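Local coordinates for hypothetical protein (PDB 2IL5) that is of unknown function but belongs to the Activator of Hsp90 ATPase homolog 1-like family, with a probable Bet v 1-like helix-grip fold, at residues A[120-124]-A[154-158]. Numbering follows the deposited sequence.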
HETATM    1  N   MSE A 120       0.551   2.395 -13.767  1.00 45.38           N
HETATM    2  CA  MSE A 120      -0.035   2.176 -12.473  1.00 44.40           C
HETATM    3  C   MSE A 120      -0.181   3.503 -11.780  1.00 44.53           C
HETATM    4  O   MSE A 120       0.806   4.200 -11.545  1.00 44.31           O
HETATM    5  CB  MSE A 120       0.802   1.216 -11.647  1.00 44.41           C
HETATM    6  CG  MSE A 120       0.180   0.867 -10.295  1.00 45.41           C
HETATM    7 SE   MSE A 120       1.380  -0.167  -9.140  0.70 47.68          SE
HETATM    8  CE  MSE A 120       2.477   1.220  -8.381  1.00 42.78           C
ATOM      9  N   LEU A 121      -1.442   3.827 -11.467  1.00 44.28           N
ATOM     10  CA  LEU A 121      -1.822   5.039 -10.772  1.00 43.73           C
ATOM     11  C   LEU A 121      -2.326   4.726  -9.336  1.00 43.72           C
ATOM     12  O   LEU A 121      -3.388   4.107  -9.108  1.00 42.67           O
ATOM     13  CB  LEU A 121      -2.827   5.843 -11.591  1.00 43.71           C
ATOM     14  CG  LEU A 121      -2.387   6.185 -13.030  1.00 45.29           C
ATOM     15  CD1 LEU A 121      -3.565   6.649 -13.886  1.00 45.33           C
ATOM     16  CD2 LEU A 121      -1.267   7.234 -13.007  1.00 47.24           C
ATOM     17  N   PHE A 122      -1.509   5.159  -8.385  1.00 43.01           N
ATOM     18  CA  PHE A 122      -1.710   4.848  -6.984  1.00 43.61           C
ATOM     19  C   PHE A 122      -2.147   6.092  -6.227  1.00 42.83           C
ATOM     20  O   PHE A 122      -1.487   7.130  -6.309  1.00 42.91           O
ATOM     21  CB  PHE A 122      -0.398   4.228  -6.396  1.00 42.06           C
ATOM     22  CG  PHE A 122      -0.381   4.118  -4.863  1.00 42.97           C
ATOM     23  CD1 PHE A 122      -0.929   3.004  -4.222  1.00 39.63           C
ATOM     24  CD2 PHE A 122       0.235   5.127  -4.069  1.00 40.85           C
ATOM     25  CE1 PHE A 122      -0.858   2.893  -2.837  1.00 40.40           C
ATOM     26  CE2 PHE A 122       0.297   5.044  -2.680  1.00 37.57           C
ATOM     27  CZ  PHE A 122      -0.226   3.924  -2.055  1.00 37.77           C
ATOM     28  N   TYR A 123      -3.236   5.972  -5.475  1.00 42.91           N
ATOM     29  CA  TYR A 123      -3.702   7.043  -4.593  1.00 42.54           C
ATOM     30  C   TYR A 123      -3.793   6.529  -3.160  1.00 42.34           C
ATOM     31  O   TYR A 123      -4.286   5.449  -2.957  1.00 42.98           O
ATOM     32  CB  TYR A 123      -5.093   7.512  -5.047  1.00 41.84           C
ATOM     33  CG  TYR A 123      -5.799   8.386  -4.029  1.00 42.53           C
ATOM     34  CD1 TYR A 123      -5.518   9.738  -3.933  1.00 44.19           C
ATOM     35  CD2 TYR A 123      -6.759   7.851  -3.157  1.00 43.61           C
ATOM     36  CE1 TYR A 123      -6.203  10.579  -2.999  1.00 43.58           C
ATOM     37  CE2 TYR A 123      -7.442   8.660  -2.250  1.00 41.25           C
ATOM     38  CZ  TYR A 123      -7.151  10.042  -2.177  1.00 41.17           C
ATOM     39  OH  TYR A 123      -7.782  10.850  -1.247  1.00 39.73           O
ATOM     40  N   TYR A 124      -3.346   7.308  -2.184  1.00 42.17           N
ATOM     41  CA  TYR A 124      -3.430   6.938  -0.793  1.00 42.77           C
ATOM     42  C   TYR A 124      -3.886   8.125   0.036  1.00 43.64           C
ATOM     43  O   TYR A 124      -3.399   9.248  -0.166  1.00 43.37           O
ATOM     44  CB  TYR A 124      -2.064   6.476  -0.330  1.00 42.39           C
ATOM     45  CG  TYR A 124      -1.800   6.327   1.169  1.00 43.43           C
ATOM     46  CD1 TYR A 124      -2.135   5.154   1.858  1.00 43.75           C
ATOM     47  CD2 TYR A 124      -1.136   7.350   1.881  1.00 45.01           C
ATOM     48  CE1 TYR A 124      -1.817   4.983   3.224  1.00 41.24           C
ATOM     49  CE2 TYR A 124      -0.846   7.220   3.253  1.00 42.38           C
ATOM     50  CZ  TYR A 124      -1.165   6.040   3.912  1.00 46.34           C
ATOM     51  OH  TYR A 124      -0.861   5.945   5.264  1.00 46.12           O
ATOM     52  N   PHE A 154       6.229   3.982   0.265  1.00 44.37           N
ATOM     53  CA  PHE A 154       5.585   3.371  -0.896  1.00 44.82           C
ATOM     54  C   PHE A 154       6.494   3.176  -2.112  1.00 44.84           C
ATOM     55  O   PHE A 154       6.392   2.148  -2.765  1.00 44.97           O
ATOM     56  CB  PHE A 154       4.300   4.115  -1.314  1.00 44.18           C
ATOM     57  CG  PHE A 154       3.142   3.838  -0.425  1.00 45.47           C
ATOM     58  CD1 PHE A 154       2.620   2.549  -0.321  1.00 44.51           C
ATOM     59  CD2 PHE A 154       2.575   4.862   0.335  1.00 45.06           C
ATOM     60  CE1 PHE A 154       1.525   2.287   0.522  1.00 45.78           C
ATOM     61  CE2 PHE A 154       1.493   4.606   1.171  1.00 46.62           C
ATOM     62  CZ  PHE A 154       0.965   3.311   1.259  1.00 44.77           C
ATOM     63  N   GLU A 155       7.335   4.161  -2.427  1.00 45.55           N
ATOM     64  CA  GLU A 155       8.388   4.001  -3.439  1.00 46.62           C
ATOM     65  C   GLU A 155       9.221   2.768  -3.187  1.00 46.64           C
ATOM     66  O   GLU A 155       9.502   2.019  -4.134  1.00 46.56           O
ATOM     67  CB  GLU A 155       9.348   5.188  -3.489  1.00 46.59           C
ATOM     68  CG  GLU A 155       8.791   6.510  -4.007  1.00 52.40           C
ATOM     69  CD  GLU A 155       8.229   6.471  -5.420  1.00 56.93           C
ATOM     70  OE1 GLU A 155       8.616   5.587  -6.196  1.00 61.71           O
ATOM     71  OE2 GLU A 155       7.418   7.357  -5.770  1.00 58.90           O
ATOM     72  N   LEU A 156       9.659   2.574  -1.934  1.00 46.78           N
ATOM     73  CA  LEU A 156      10.522   1.427  -1.586  1.00 46.82           C
ATOM     74  C   LEU A 156       9.765   0.135  -1.775  1.00 46.65           C
ATOM     75  O   LEU A 156      10.343  -0.858  -2.204  1.00 46.83           O
ATOM     76  CB  LEU A 156      11.016   1.467  -0.142  1.00 45.91           C
ATOM     77  CG  LEU A 156      12.231   2.222   0.331  1.00 47.08           C
ATOM     78  CD1 LEU A 156      12.255   2.185   1.862  1.00 46.49           C
ATOM     79  CD2 LEU A 156      13.490   1.653  -0.253  1.00 44.14           C
HETATM   80  N   MSE A 157       8.471   0.168  -1.445  1.00 46.89           N
HETATM   81  CA  MSE A 157       7.558  -0.971  -1.658  1.00 47.20           C
HETATM   82  C   MSE A 157       7.322  -1.354  -3.118  1.00 46.88           C
HETATM   83  O   MSE A 157       7.228  -2.532  -3.442  1.00 46.20           O
HETATM   84  CB  MSE A 157       6.195  -0.667  -1.066  1.00 46.92           C
HETATM   85  CG  MSE A 157       5.952  -1.312   0.255  1.00 49.30           C
HETATM   86 SE   MSE A 157       4.122  -0.898   0.781  0.70 51.09          SE
HETATM   87  CE  MSE A 157       4.607   0.470   2.026  1.00 45.78           C
ATOM     88  N   PHE A 158       7.133  -0.347  -3.969  1.00 46.65           N
ATOM     89  CA  PHE A 158       6.818  -0.601  -5.359  1.00 46.74           C
ATOM     90  C   PHE A 158       8.067  -1.069  -6.077  1.00 47.04           C
ATOM     91  O   PHE A 158       7.986  -1.807  -7.051  1.00 47.02           O
ATOM     92  CB  PHE A 158       6.284   0.646  -6.045  1.00 45.64           C
ATOM     93  CG  PHE A 158       5.023   1.155  -5.460  1.00 46.91           C
ATOM     94  CD1 PHE A 158       4.105   0.293  -4.851  1.00 45.52           C
ATOM     95  CD2 PHE A 158       4.715   2.500  -5.539  1.00 45.48           C
ATOM     96  CE1 PHE A 158       2.912   0.781  -4.323  1.00 45.94           C
ATOM     97  CE2 PHE A 158       3.530   2.957  -5.025  1.00 46.41           C
ATOM     98  CZ  PHE A 158       2.634   2.096  -4.408  1.00 44.04           C
TER
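The hydroxyl of Y124 takes part in two hydrogen bonds, one with Y146 OH and one with D104 OD2, which anchor the far end of a ring whose face receives F154. Carbon CE2 of F154 stands 3.6 Å above the Y124 ring plane, over its centre, in an edge-to-face pair. The same pattern runs on through the cluster. F122 drives its edge into a face of F154, with CZ 3.5 Å from F154 CE1 and the ring planes at 54°. F158 in turn points its edge at a face of F122, where F158 CZ lies 3.7 Å from F122 CG; at 75° between planes this pair is nearer to a true T-shape. The series ends in a methyl group: M120, a selenomethionine, bends its chain at the last torsion (chi3 82°) and brings CE almost squarely over the F158 ring, 3.7 Å from the centroid. This is a CH-pi contact, with the selenium farther out above the same face. F154 and F158 are one helical turn apart, joined by the bond from F158 N to F154 O (2.9 Å), so their rings reach the strand side by side, while M120, F122 and Y124 are alternate residues on the strand face turned to the helix. No hydrogen bond links the segments. The aromatic cluster and the M120 methyl form part of the packing of the long C-terminal helix 136-166 against the antiparallel sheet, as in Bet v 1-like helix-grip folds, at strand 118-128, which is flanked by strands 12-22 and 104-112; W33 touches M120, F122 and F158, and M161 of the same helix packs on M120.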